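Local coordinates for protein exotoxin A (Pseudomonas aeruginosa, PDB 1IKP) that transfers ADP-ribose from NAD, probably to host elongation factor 2, and carries domains thought to bind a receptor and mediate translocation, at residues Asn314-Pro319 against Ala328-Pro333; Lys83-Ser88 against His249-Gly254; Leu196-Gln201 against Asp218-Lys223; Gly41-Ser46 against Val103-Glu108; Tyr206-Gln211 against Ile239-Ile244. The protein carries 2 engineered substitutions. All coordinates share one frame; numbering follows the deposited sequence. Where two conformers were deposited one is given.

Contact 1. Residues Asn314-Pro319 against Ala328-Pro333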
# COMPACT_ATOMS: atom_id res chain seq x y z
N ASN A 314 10.96 28.96 -5.98
CA ASN A 314 12.24 29.52 -6.40
C ASN A 314 12.82 28.81 -7.62
O ASN A 314 13.44 29.44 -8.47
CB ASN A 314 13.25 29.47 -5.25
CG ASN A 314 12.97 30.52 -4.19
OD1 ASN A 314 11.91 31.14 -4.18
ND2 ASN A 314 13.91 30.71 -3.27
N ALA A 315 12.63 27.50 -7.70
CA ALA A 315 13.15 26.75 -8.83
C ALA A 315 12.47 27.19 -10.12
O ALA A 315 13.12 27.38 -11.14
CB ALA A 315 12.94 25.24 -8.61
N LEU A 316 11.15 27.37 -10.05
CA LEU A 316 10.38 27.77 -11.22
C LEU A 316 10.59 29.23 -11.62
O LEU A 316 10.56 29.57 -12.80
CB LEU A 316 8.89 27.51 -10.98
CG LEU A 316 8.48 26.05 -10.74
CD1 LEU A 316 6.97 25.97 -10.56
CD2 LEU A 316 8.91 25.18 -11.92
N ALA A 317 10.81 30.10 -10.63
CA ALA A 317 11.00 31.52 -10.90
C ALA A 317 12.35 31.89 -11.53
O ALA A 317 12.45 32.91 -12.20
CB ALA A 317 10.81 32.32 -9.62
N SER A 318 13.37 31.07 -11.31
CA SER A 318 14.70 31.37 -11.85
C SER A 318 15.36 30.22 -12.60
O SER A 318 15.86 29.27 -12.00
CB SER A 318 15.62 31.83 -10.73
OG SER A 318 16.96 31.99 -11.19
N PRO A 319 15.40 30.30 -13.94
CA PRO A 319 16.01 29.26 -14.77
C PRO A 319 17.44 28.93 -14.34
O PRO A 319 18.16 29.78 -13.81
CB PRO A 319 15.96 29.86 -16.17
CG PRO A 319 14.69 30.66 -16.13
CD PRO A 319 14.79 31.35 -14.79
N ALA A 328 15.16 19.39 -12.01
CA ALA A 328 14.20 18.29 -11.95
C ALA A 328 12.80 18.87 -11.78
O ALA A 328 11.86 18.42 -12.43
CB ALA A 328 14.54 17.38 -10.78
N ILE A 329 12.69 19.87 -10.92
CA ILE A 329 11.42 20.54 -10.65
C ILE A 329 10.90 21.27 -11.88
O ILE A 329 9.75 21.11 -12.28
CB ILE A 329 11.56 21.55 -9.47
CG1 ILE A 329 11.78 20.76 -8.17
CG2 ILE A 329 10.33 22.45 -9.39
CD1 ILE A 329 12.11 21.62 -6.99
N ARG A 330 11.77 22.07 -12.50
CA ARG A 330 11.37 22.81 -13.69
C ARG A 330 11.02 21.86 -14.84
O ARG A 330 10.22 22.20 -15.70
CB ARG A 330 12.50 23.77 -14.12
CG ARG A 330 12.67 25.01 -13.22
CD ARG A 330 13.69 25.99 -13.84
NE ARG A 330 15.01 25.37 -13.96
CZ ARG A 330 15.91 25.34 -12.99
NH1 ARG A 330 15.65 25.89 -11.82
NH2 ARG A 330 17.06 24.71 -13.18
N GLU A 331 11.61 20.66 -14.85
CA GLU A 331 11.33 19.69 -15.91
C GLU A 331 9.90 19.13 -15.88
O GLU A 331 9.35 18.78 -16.92
CB GLU A 331 12.31 18.51 -15.83
CG GLU A 331 13.74 18.83 -16.23
CD GLU A 331 14.63 17.60 -16.22
OE1 GLU A 331 14.70 16.92 -15.17
OE2 GLU A 331 15.27 17.32 -17.25
N GLN A 332 9.33 19.03 -14.69
CA GLN A 332 7.97 18.51 -14.50
C GLN A 332 7.36 19.24 -13.31
O GLN A 332 7.25 18.69 -12.22
CB GLN A 332 8.03 17.01 -14.19
CG GLN A 332 8.63 16.16 -15.30
CD GLN A 332 7.73 16.05 -16.52
OE1 GLN A 332 8.13 15.53 -17.55
NE2 GLN A 332 6.50 16.55 -16.39
N PRO A 333 6.93 20.50 -13.50
CA PRO A 333 6.34 21.31 -12.44
C PRO A 333 5.25 20.68 -11.56
O PRO A 333 5.38 20.67 -10.34
CB PRO A 333 5.85 22.54 -13.19
CG PRO A 333 6.88 22.69 -14.26
CD PRO A 333 7.02 21.27 -14.75

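Contact 2. Residues Lys83-Ser88 against His249-Gly254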
# COMPACT_ATOMS: atom_id res chain seq x y z
N LYS A 83 24.15 -5.20 1.40
CA LYS A 83 23.12 -4.82 2.35
C LYS A 83 21.97 -5.84 2.44
O LYS A 83 20.96 -5.78 1.74
CB LYS A 83 22.66 -3.40 2.01
CG LYS A 83 23.80 -2.51 1.54
CD LYS A 83 23.64 -1.05 1.98
CE LYS A 83 24.87 -0.20 1.67
NZ LYS A 83 24.73 1.17 2.24
N PRO A 84 22.19 -6.81 3.35
CA PRO A 84 21.17 -7.86 3.54
C PRO A 84 19.77 -7.28 3.79
O PRO A 84 19.68 -6.24 4.44
CB PRO A 84 21.68 -8.63 4.77
CG PRO A 84 23.12 -8.28 4.85
CD PRO A 84 23.21 -6.83 4.51
N VAL A 85 18.79 -7.89 3.27
CA VAL A 85 17.44 -7.47 3.66
C VAL A 85 17.24 -8.08 5.05
O VAL A 85 17.52 -9.27 5.25
CB VAL A 85 16.39 -7.99 2.68
CG1 VAL A 85 15.03 -7.43 3.05
CG2 VAL A 85 16.74 -7.54 1.24
N ARG A 86 16.78 -7.28 6.01
CA ARG A 86 16.64 -7.75 7.39
C ARG A 86 15.34 -7.33 8.04
O ARG A 86 14.91 -6.18 7.92
CB ARG A 86 17.79 -7.19 8.25
CG ARG A 86 19.17 -7.67 7.88
CD ARG A 86 20.13 -7.40 9.06
NE ARG A 86 21.40 -8.12 8.91
CZ ARG A 86 22.52 -7.58 8.47
NH1 ARG A 86 22.58 -6.30 8.12
NH2 ARG A 86 23.61 -8.33 8.38
N TYR A 87 14.75 -8.25 8.79
CA TYR A 87 13.52 -8.01 9.53
C TYR A 87 13.58 -8.73 10.87
O TYR A 87 14.38 -9.66 11.05
CB TYR A 87 12.28 -8.55 8.80
CG TYR A 87 12.07 -8.01 7.42
CD1 TYR A 87 12.35 -8.78 6.30
CD2 TYR A 87 11.56 -6.72 7.24
CE1 TYR A 87 12.16 -8.27 5.02
CE2 TYR A 87 11.35 -6.20 5.96
CZ TYR A 87 11.66 -6.98 4.87
OH TYR A 87 11.49 -6.46 3.60
N SER A 88 12.76 -8.29 11.81
CA SER A 88 12.66 -8.95 13.10
C SER A 88 11.21 -8.95 13.57
O SER A 88 10.58 -7.89 13.67
CB SER A 88 13.53 -8.27 14.16
OG SER A 88 13.49 -9.05 15.36
N HIS A 249 11.97 -3.59 3.87
CA HIS A 249 13.21 -2.96 4.30
C HIS A 249 13.99 -2.57 3.05
O HIS A 249 14.06 -3.35 2.10
CB HIS A 249 13.99 -3.98 5.15
CG HIS A 249 15.42 -3.63 5.40
ND1 HIS A 249 15.83 -2.42 5.93
CD2 HIS A 249 16.54 -4.37 5.24
CE1 HIS A 249 17.14 -2.44 6.09
NE2 HIS A 249 17.60 -3.60 5.68
N PHE A 250 14.54 -1.35 3.05
CA PHE A 250 15.35 -0.81 1.95
C PHE A 250 16.81 -0.79 2.44
O PHE A 250 17.25 0.16 3.07
CB PHE A 250 14.89 0.62 1.62
CG PHE A 250 13.57 0.68 0.90
CD1 PHE A 250 13.53 1.01 -0.46
CD2 PHE A 250 12.37 0.41 1.56
CE1 PHE A 250 12.32 1.08 -1.15
CE2 PHE A 250 11.14 0.46 0.87
CZ PHE A 250 11.12 0.80 -0.49
N PRO A 251 17.58 -1.85 2.15
CA PRO A 251 18.97 -1.91 2.61
C PRO A 251 19.87 -0.75 2.19
O PRO A 251 20.78 -0.39 2.94
CB PRO A 251 19.46 -3.25 2.06
CG PRO A 251 18.24 -4.04 1.93
CD PRO A 251 17.23 -3.07 1.40
N GLU A 252 19.61 -0.18 1.03
CA GLU A 252 20.40 0.96 0.54
C GLU A 252 19.67 2.28 0.76
O GLU A 252 20.07 3.32 0.21
CB GLU A 252 20.73 0.77 -0.95
CG GLU A 252 21.81 -0.27 -1.20
CD GLU A 252 22.01 -0.56 -2.68
OE1 GLU A 252 22.25 0.40 -3.44
OE2 GLU A 252 21.93 -1.74 -3.07
N GLY A 253 18.62 2.25 1.57
CA GLY A 253 17.85 3.46 1.84
C GLY A 253 16.96 3.84 0.67
O GLY A 253 16.75 3.05 -0.24
N GLY A 254 16.41 5.06 0.71
CA GLY A 254 15.55 5.52 -0.37
C GLY A 254 14.10 5.08 -0.24
O GLY A 254 13.36 5.07 -1.23

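Contact 3. Residues Leu196-Gln201 against Asp218-Lys223. Engineered in segment 196-201: Gln201 (natural residue Pro).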
# COMPACT_ATOMS: atom_id res chain seq x y z
N LEU A 196 -2.97 -13.21 0.42
CA LEU A 196 -3.50 -14.28 1.27
C LEU A 196 -4.65 -15.00 0.57
O LEU A 196 -4.92 -16.17 0.83
CB LEU A 196 -3.95 -13.73 2.62
CG LEU A 196 -2.83 -13.05 3.43
CD1 LEU A 196 -3.33 -12.71 4.81
CD2 LEU A 196 -1.61 -13.99 3.53
N CYS A 197 -5.32 -14.30 -0.33
CA CYS A 197 -6.43 -14.85 -1.09
C CYS A 197 -5.95 -15.89 -2.10
O CYS A 197 -6.74 -16.68 -2.61
CB CYS A 197 -7.16 -13.72 -1.83
SG CYS A 197 -7.94 -12.49 -0.74
N LEU A 198 -4.65 -15.90 -2.39
CA LEU A 198 -4.11 -16.88 -3.34
C LEU A 198 -3.74 -18.20 -2.64
O LEU A 198 -3.48 -19.21 -3.31
CB LEU A 198 -2.85 -16.34 -4.00
CG LEU A 198 -2.90 -14.95 -4.62
CD1 LEU A 198 -1.58 -14.67 -5.29
CD2 LEU A 198 -4.03 -14.86 -5.61
N LEU A 199 -3.73 -18.18 -1.32
CA LEU A 199 -3.28 -19.33 -0.54
C LEU A 199 -4.42 -20.12 0.09
O LEU A 199 -5.04 -19.68 1.04
CB LEU A 199 -2.30 -18.84 0.54
CG LEU A 199 -1.21 -17.86 0.03
CD1 LEU A 199 -0.41 -17.34 1.21
CD2 LEU A 199 -0.32 -18.56 -0.98
N ASP A 200 -4.67 -21.30 -0.46
CA ASP A 200 -5.74 -22.15 0.04
C ASP A 200 -5.57 -22.47 1.51
O ASP A 200 -6.54 -22.59 2.26
CB ASP A 200 -5.81 -23.44 -0.78
CG ASP A 200 -6.17 -23.18 -2.23
OD1 ASP A 200 -5.44 -22.42 -2.91
OD2 ASP A 200 -7.19 -23.73 -2.70
N GLN A 201 -4.32 -22.61 1.94
CA GLN A 201 -4.03 -22.93 3.33
C GLN A 201 -4.52 -21.85 4.29
O GLN A 201 -4.63 -22.09 5.49
CB GLN A 201 -2.53 -23.16 3.51
CG GLN A 201 -2.03 -24.43 2.81
CD GLN A 201 -0.52 -24.45 2.65
OE1 GLN A 201 0.22 -24.23 3.60
NE2 GLN A 201 -0.06 -24.74 1.43
N ASP A 218 -10.78 -12.46 -12.45
CA ASP A 218 -10.76 -13.79 -13.04
C ASP A 218 -9.45 -14.59 -12.98
O ASP A 218 -9.47 -15.78 -12.66
CB ASP A 218 -11.23 -13.73 -14.49
CG ASP A 218 -12.67 -13.29 -14.62
OD1 ASP A 218 -13.51 -13.75 -13.81
OD2 ASP A 218 -12.98 -12.49 -15.53
N THR A 219 -8.33 -13.94 -13.27
CA THR A 219 -7.03 -14.62 -13.27
C THR A 219 -6.78 -15.52 -12.07
O THR A 219 -6.56 -16.73 -12.21
CB THR A 219 -5.88 -13.60 -13.36
OG1 THR A 219 -6.03 -12.82 -14.56
CG2 THR A 219 -4.54 -14.31 -13.40
N TRP A 220 -6.80 -14.95 -10.88
CA TRP A 220 -6.54 -15.75 -9.70
C TRP A 220 -7.81 -16.36 -9.11
O TRP A 220 -7.75 -17.33 -8.35
CB TRP A 220 -5.78 -14.92 -8.66
CG TRP A 220 -4.38 -14.59 -9.12
CD1 TRP A 220 -3.95 -13.42 -9.70
CD2 TRP A 220 -3.24 -15.46 -9.10
NE1 TRP A 220 -2.62 -13.51 -10.03
CE2 TRP A 220 -2.16 -14.75 -9.68
CE3 TRP A 220 -3.02 -16.77 -8.66
CZ2 TRP A 220 -0.88 -15.31 -9.81
CZ3 TRP A 220 -1.76 -17.33 -8.80
CH2 TRP A 220 -0.70 -16.60 -9.37
N GLU A 221 -8.96 -15.81 -9.48
CA GLU A 221 -10.23 -16.35 -9.01
C GLU A 221 -10.34 -17.81 -9.49
O GLU A 221 -10.78 -18.68 -8.75
CB GLU A 221 -11.39 -15.53 -9.59
CG GLU A 221 -12.76 -16.15 -9.42
CD GLU A 221 -13.15 -16.32 -7.97
OE1 GLU A 221 -14.22 -16.91 -7.70
OE2 GLU A 221 -12.39 -15.85 -7.09
N GLY A 222 -9.90 -18.06 -10.71
CA GLY A 222 -9.97 -19.41 -11.26
C GLY A 222 -8.72 -20.24 -11.05
O GLY A 222 -8.38 -21.10 -11.86
N LYS A 223 -8.02 -19.99 -9.95
CA LYS A 223 -6.79 -20.72 -9.67
C LYS A 223 -7.00 -22.21 -9.38
O LYS A 223 -8.09 -22.62 -8.97
CB LYS A 223 -6.07 -20.07 -8.48
CG LYS A 223 -6.88 -20.08 -7.21
CD LYS A 223 -6.29 -19.13 -6.16
CE LYS A 223 -7.29 -18.82 -5.06
NZ LYS A 223 -7.73 -20.03 -4.31

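Contact 4. Residues Gly41-Ser46 against Val103-Glu108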
# COMPACT_ATOMS: atom_id res chain seq x y z
N GLY A 41 2.19 -18.65 -11.21
CA GLY A 41 1.76 -19.37 -10.03
C GLY A 41 2.57 -18.94 -8.83
O GLY A 41 3.48 -18.11 -8.95
N VAL A 42 2.23 -19.52 -7.69
CA VAL A 42 2.91 -19.28 -6.42
C VAL A 42 3.17 -20.61 -5.71
O VAL A 42 2.24 -21.42 -5.52
CB VAL A 42 2.08 -18.41 -5.48
CG1 VAL A 42 2.80 -18.25 -4.13
CG2 VAL A 42 1.83 -17.03 -6.10
N LEU A 43 4.42 -20.85 -5.35
CA LEU A 43 4.81 -22.02 -4.59
C LEU A 43 4.75 -21.58 -3.13
O LEU A 43 5.34 -20.56 -2.77
CB LEU A 43 6.25 -22.43 -4.90
CG LEU A 43 6.43 -23.10 -6.26
CD1 LEU A 43 7.90 -23.10 -6.65
CD2 LEU A 43 5.88 -24.53 -6.18
N HIS A 44 4.00 -22.31 -2.31
CA HIS A 44 3.89 -22.00 -0.89
C HIS A 44 4.59 -23.09 -0.10
O HIS A 44 4.14 -24.26 -0.07
CB HIS A 44 2.41 -21.92 -0.50
CG HIS A 44 2.16 -21.64 0.95
ND1 HIS A 44 0.90 -21.56 1.49
CD2 HIS A 44 3.02 -21.38 1.96
CE1 HIS A 44 0.98 -21.25 2.77
NE2 HIS A 44 2.26 -21.13 3.08
N TYR A 45 5.72 -22.72 0.49
CA TYR A 45 6.54 -23.62 1.32
C TYR A 45 6.17 -23.39 2.78
O TYR A 45 6.10 -22.25 3.22
CB TYR A 45 8.03 -23.30 1.16
CG TYR A 45 8.61 -23.63 -0.20
CD1 TYR A 45 9.30 -24.83 -0.41
CD2 TYR A 45 8.48 -22.74 -1.26
CE1 TYR A 45 9.84 -25.14 -1.66
CE2 TYR A 45 9.02 -23.04 -2.52
CZ TYR A 45 9.70 -24.23 -2.71
OH TYR A 45 10.24 -24.55 -3.95
N SER A 46 5.95 -24.45 3.55
CA SER A 46 5.61 -24.25 4.95
C SER A 46 5.96 -25.47 5.81
O SER A 46 6.22 -26.56 5.29
CB SER A 46 4.12 -23.94 5.10
OG SER A 46 3.31 -25.07 4.78
N VAL A 103 7.30 -18.43 -3.21
CA VAL A 103 8.18 -18.23 -4.36
C VAL A 103 7.28 -18.13 -5.60
O VAL A 103 6.57 -19.08 -5.94
CB VAL A 103 9.17 -19.41 -4.51
CG1 VAL A 103 10.11 -19.17 -5.72
CG2 VAL A 103 9.98 -19.55 -3.22
N PRO A 104 7.30 -16.98 -6.30
CA PRO A 104 6.46 -16.84 -7.49
C PRO A 104 7.12 -17.52 -8.66
O PRO A 104 8.34 -17.65 -8.70
CB PRO A 104 6.33 -15.33 -7.64
CG PRO A 104 7.70 -14.85 -7.23
CD PRO A 104 8.04 -15.73 -6.02
N ILE A 105 6.30 -17.99 -9.60
CA ILE A 105 6.81 -18.64 -10.80
C ILE A 105 6.08 -18.04 -12.00
O ILE A 105 4.94 -17.59 -11.89
CB ILE A 105 6.65 -20.20 -10.75
CG1 ILE A 105 5.19 -20.59 -10.52
CG2 ILE A 105 7.56 -20.78 -9.66
CD1 ILE A 105 4.97 -22.10 -10.50
N GLY A 106 6.77 -17.99 -13.13
CA GLY A 106 6.18 -17.42 -14.32
C GLY A 106 7.16 -16.46 -14.98
O GLY A 106 8.09 -15.97 -14.33
N HIS A 107 6.94 -16.19 -16.26
CA HIS A 107 7.81 -15.31 -17.04
C HIS A 107 7.97 -13.85 -16.60
O HIS A 107 9.06 -13.30 -16.70
CB HIS A 107 7.36 -15.33 -18.51
CG HIS A 107 7.52 -16.67 -19.16
ND1 HIS A 107 6.95 -16.98 -20.38
CD2 HIS A 107 8.18 -17.79 -18.77
CE1 HIS A 107 7.26 -18.22 -20.71
NE2 HIS A 107 8.01 -18.73 -19.75
N GLU A 108 6.89 -13.23 -16.13
CA GLU A 108 6.97 -11.83 -15.69
C GLU A 108 6.77 -11.70 -14.18
O GLU A 108 6.25 -10.71 -13.67
CB GLU A 108 5.92 -11.00 -16.43
CG GLU A 108 6.19 -10.88 -17.92
CD GLU A 108 5.09 -10.15 -18.66
OE1 GLU A 108 4.75 -9.01 -18.25
OE2 GLU A 108 4.56 -10.71 -19.64

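Contact 5. Residues Tyr206-Gln211 against Ile239-Ile244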
# COMPACT_ATOMS: atom_id res chain seq x y z
N TYR A 206 -8.34 -13.43 4.92
CA TYR A 206 -8.49 -12.10 4.35
C TYR A 206 -9.88 -11.55 4.66
O TYR A 206 -10.01 -10.43 5.14
CB TYR A 206 -8.26 -12.14 2.84
CG TYR A 206 -8.33 -10.78 2.20
CD1 TYR A 206 -7.21 -9.96 2.12
CD2 TYR A 206 -9.54 -10.30 1.70
CE1 TYR A 206 -7.30 -8.69 1.58
CE2 TYR A 206 -9.64 -9.04 1.16
CZ TYR A 206 -8.52 -8.23 1.10
OH TYR A 206 -8.62 -6.97 0.57
N ASN A 207 -10.91 -12.35 4.41
CA ASN A 207 -12.26 -11.87 4.69
C ASN A 207 -12.42 -11.39 6.13
O ASN A 207 -12.99 -10.33 6.38
CB ASN A 207 -13.30 -12.96 4.41
CG ASN A 207 -14.71 -12.49 4.71
OD1 ASN A 207 -15.20 -11.53 4.11
ND2 ASN A 207 -15.36 -13.16 5.65
N TYR A 208 -11.92 -12.18 7.08
CA TYR A 208 -12.04 -11.80 8.47
C TYR A 208 -11.26 -10.54 8.84
O TYR A 208 -11.81 -9.63 9.47
CB TYR A 208 -11.60 -12.96 9.38
CG TYR A 208 -11.65 -12.63 10.85
CD1 TYR A 208 -12.86 -12.31 11.48
CD2 TYR A 208 -10.49 -12.63 11.63
CE1 TYR A 208 -12.91 -12.01 12.85
CE2 TYR A 208 -10.53 -12.33 12.99
CZ TYR A 208 -11.73 -12.03 13.60
OH TYR A 208 -11.75 -11.76 14.95
N LEU A 209 -9.99 -10.48 8.46
CA LEU A 209 -9.14 -9.33 8.79
C LEU A 209 -9.38 -8.04 8.00
O LEU A 209 -9.22 -6.96 8.56
CB LEU A 209 -7.66 -9.72 8.64
CG LEU A 209 -7.23 -10.90 9.50
CD1 LEU A 209 -5.77 -11.23 9.23
CD2 LEU A 209 -7.43 -10.57 10.97
N ALA A 210 -9.72 -8.16 6.72
CA ALA A 210 -9.98 -6.99 5.88
C ALA A 210 -11.43 -6.58 6.00
O ALA A 210 -11.80 -5.48 5.61
CB ALA A 210 -9.62 -7.28 4.42
N GLN A 211 -12.24 -7.48 6.56
CA GLN A 211 -13.68 -7.26 6.74
C GLN A 211 -14.38 -7.11 5.40
O GLN A 211 -15.41 -6.43 5.28
CB GLN A 211 -13.93 -6.03 7.62
CG GLN A 211 -13.52 -6.25 9.07
CD GLN A 211 -13.76 -5.05 9.96
OE1 GLN A 211 -14.60 -4.19 9.66
NE2 GLN A 211 -13.04 -4.98 11.07
N ILE A 239 -7.58 -16.36 15.36
CA ILE A 239 -6.71 -15.21 15.17
C ILE A 239 -7.18 -13.87 15.71
O ILE A 239 -8.37 -13.57 15.71
CB ILE A 239 -6.37 -15.03 13.68
CG1 ILE A 239 -7.63 -14.72 12.87
CG2 ILE A 239 -5.73 -16.30 13.13
CD1 ILE A 239 -7.37 -14.53 11.39
N LYS A 240 -6.22 -13.07 16.16
CA LYS A 240 -6.50 -11.74 16.67
C LYS A 240 -6.82 -10.88 15.44
O LYS A 240 -6.17 -11.02 14.41
CB LYS A 240 -5.27 -11.19 17.40
CG LYS A 240 -5.49 -9.85 18.08
CD LYS A 240 -4.24 -9.39 18.81
CE LYS A 240 -4.45 -8.03 19.45
NZ LYS A 240 -3.21 -7.55 20.12
N PRO A 241 -7.83 -10.00 15.54
CA PRO A 241 -8.30 -9.09 14.48
C PRO A 241 -7.28 -8.10 13.91
O PRO A 241 -7.65 -7.18 13.18
CB PRO A 241 -9.47 -8.37 15.14
CG PRO A 241 -9.98 -9.39 16.11
CD PRO A 241 -8.71 -9.91 16.72
N THR A 242 -6.01 -8.29 14.23
CA THR A 242 -4.94 -7.41 13.74
C THR A 242 -4.97 -7.30 12.21
O THR A 242 -4.97 -8.31 11.51
CB THR A 242 -3.57 -7.95 14.17
OG1 THR A 242 -3.56 -8.15 15.59
CG2 THR A 242 -2.47 -6.97 13.79
N VAL A 243 -4.97 -6.08 11.68
CA VAL A 243 -5.01 -5.94 10.24
C VAL A 243 -3.79 -6.57 9.58
O VAL A 243 -2.69 -6.66 10.16
CB VAL A 243 -5.12 -4.46 9.80
CG1 VAL A 243 -6.40 -3.84 10.35
CG2 VAL A 243 -3.93 -3.68 10.28
N ILE A 244 -4.00 -7.05 8.36
CA ILE A 244 -2.91 -7.64 7.60
C ILE A 244 -1.89 -6.55 7.32
O ILE A 244 -2.25 -5.43 6.96
CB ILE A 244 -3.41 -8.17 6.25
CG1 ILE A 244 -4.44 -9.29 6.47
CG2 ILE A 244 -2.25 -8.69 5.42
CD1 ILE A 244 -5.24 -9.60 5.22
O HOH W 1 -6.65 -6.53 7.16
O HOH W 2 -9.42 -6.25 11.27

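Contact 1. Residues Asn314-Pro319 against Ala328-Pro333
Arg330 reaches across to the last turn of helix 308-317 and lays most of its length against one carbonyl group, that of Ala315. Its CB makes no close approach, but CG lies 3.2 Å from Ala315 O and CD 3.1 Å from the same oxygen. The chain then bends at chi3 (-62°), which turns the guanidinium back toward that helix. NE passes 4.1 Å from Pro319 CA, and the backbone of Pro319 lies over one face of the flat group. NH1 completes the path with a nearly straight hydrogen bond to Ala315 O (3.0 Å, 172° at the hydrogen). The oxygen is in the guanidinium plane, whereas the donor is tilted from the carbonyl plane. Pro319, four residues on, has no N-H to give this carbonyl, so the arginine probably stands in for the missing helical donor. Glu327 holds NH2 in a salt bridge and Ser321 O accepts from NH1, which fixes the rotation of the group. A positive charge at this helix end is probably favourable. Beside the arginine, Leu316 CD2 rests 4.0 Å from both Ile329 CG2 and Pro333 CG, and Ala315 CB meets Ile329 CG2 at 3.9 Å. The arrangement joins the C-terminal ends of consecutive helices, 308-317 and 323-331, a helix-loop-helix unit in the helical targeting domain.

Contact 2. Residues Lys83-Ser88 against His249-Gly254
His249 points its imidazole at the backbone of strand 85-90, so that the ring edge, not a face, meets Val85 CA and Pro84 O. CD2 leads, 3.0 Å from Arg86 N and 3.6 Å from Val85 CA. Its CG stands opposite the backbone N (chi1 166°), which swings the ring toward the strand, while His249 CB comes within 3.5 Å of Tyr87 CE2. The tyrosine crosses the histidine obliquely and brings its hydroxyl to the backbone: His249 N donates to Tyr87 OH over 2.9 Å at 160°. Tyr87 OH is also hydrogen-bonded to Thr134 O, so two backbone groups fix the phenol. Pro251, at the second position of the type I turn Phe250-Gly253, lies against the same strand end, its CG 3.9 Å from Val85 CG2 in an oblique crossing. Its CB is 3.2 Å from Lys83 CB, closer than usual van der Waals contact. Lys83 and Glu252 cross at about a right angle and touch through their aliphatic parts, CD to CG at 3.8 Å. Asp366 accepts at His249 ND1 and may favour a protonated ring. The chemistry therefore implies a fit made mainly by shape, with one direct hydrogen bond fixing the residue that leads into the turn.

Contact 3. Residues Leu196-Gln201 against Asp218-Lys223
Leu198 and Trp220 supply the apolar half of this contact. Both leucine methyls lie over the same face of the indole: CD1 is 4.2 Å from the centroid of the six-membered ring and 10° off its normal, a CH-pi contact, while CD2 sits toward the rim and also meets Trp220 CB at 3.5 Å. Trp220 NE1 donates to Arg186 O, which helps to hold the ring flat against the leucine. The polar half belongs to Lys223. With CG between the backbone N and the carbonyl carbon (chi1 61°), its chain reaches toward the 196-201 backbone and brings CE to 3.3 Å from Cys197 O. A bend at chi4 then turns NZ toward Asp200, where it forms a long salt bridge, 3.6 Å to OD1. No hydrogen bond links the two segments. A covalent tie starts within 196-201: Cys197 is disulfide-bonded to Cys214, so the contact closes the base of a disulfide-bonded loop that carries helix 205-210 in the receptor-binding domain.

Contact 4. Residues Gly41-Ser46 against Val103-Glu108
Gly41 and Leu43 each exchange two backbone hydrogen bonds with the opposite strand, Gly41 with Ile105 and Leu43 with Val103. The evidence is four N-to-O distances, among them Leu43 N to Val103 O at 2.8 Å and Ile105 N to Gly41 O at 2.9 Å. Between these pairs Val42 faces Pro104 at a non-hydrogen-bonded position, where the missing N-H costs no bond to strand 40-49; Pro104 CA instead makes a C-H contact of 3.6 Å with Gly41 O. On the face of Leu43, Val103 and Ile105, the isoleucine folds over the side-chain-less Gly41, its CG1 3.4 Å from Gly41 O, with chi1 of 56° placing that branch there. CG2 of Ile105 meets Leu43 CD1 at 3.8 Å, the two chains crossing at about a right angle. Val103 CG2 touches Tyr45 CE2 at 3.7 Å, and Trp101 stacks on that tyrosine. Further out, Trp190 of helix 188-191 covers Val42 and Pro104, while strand 40-49 pairs antiparallel along its other edge with strand 164-176.

Contact 5. Residues Tyr206-Gln211 against Ile239-Ile244
Leu209 O is gripped by two waters, each of which leads across to the loop 239-244. One water donates to Leu209 O over 2.8 Å and to Pro241 O over another 2.8 Å. The other accepts from Ile244 N at 3.0 Å and gives Leu209 O a weak bond. The carbonyl sits in the last turn of helix 205-210, after which Gln211 leaves helical geometry with positive phi, and the waters replace direct hydrogen bonds between the segments. The Leu209 side chain fills the bend of the loop. Its CG is anti to the carbonyl carbon (chi1 -57°), which sends CD2 in among backbone oxygens, 3.4 Å from Thr242 O, and CD1 onto Ile244 CG1 at 3.6 Å, where the two chains cross at about a right angle. Tyr208 comes alongside Ile239, sliding past it in the opposite sense; its ring edge meets the methyl, CD2 to CD1 at 3.7 Å. The phenol oxygen of Tyr208 ends against Pro241, with OH 3.2 Å from CG. At the other end Tyr206 CD1 touches Ile244 CD1 at 3.7 Å, while Ala210 CB lies over a face of the Tyr206 ring. Met129 and Thr371 from adjoining strands back Leu209 and Ile244. Such an arrangement is that of a helix C-terminus seated, partly through water, in the curve of an irregular loop that leads into strand 245-248.

How the contacts relate
Contact 4 is the core pairing, fully buried and held by regular backbone hydrogen bonds. Contact 3 is also buried, lies about 12 Å from it between centres, and touches it through Trp220 on Gly41 and the engineered Gln201 beside His44; it relies on side chains instead. Contact 5 touches contact 3 where Cys197 meets Tyr206 and Leu196 meets Ile244, but it is partly exposed and uses waters. Contact 2 lies nearer the surface and joins strand 85-90 of the binding region to the turn leading into helix 255-265. Contact 1 stands apart in the helical targeting region, about 45 Å from contact 4 between centres, with an arginine-to-carbonyl bond as its polar link.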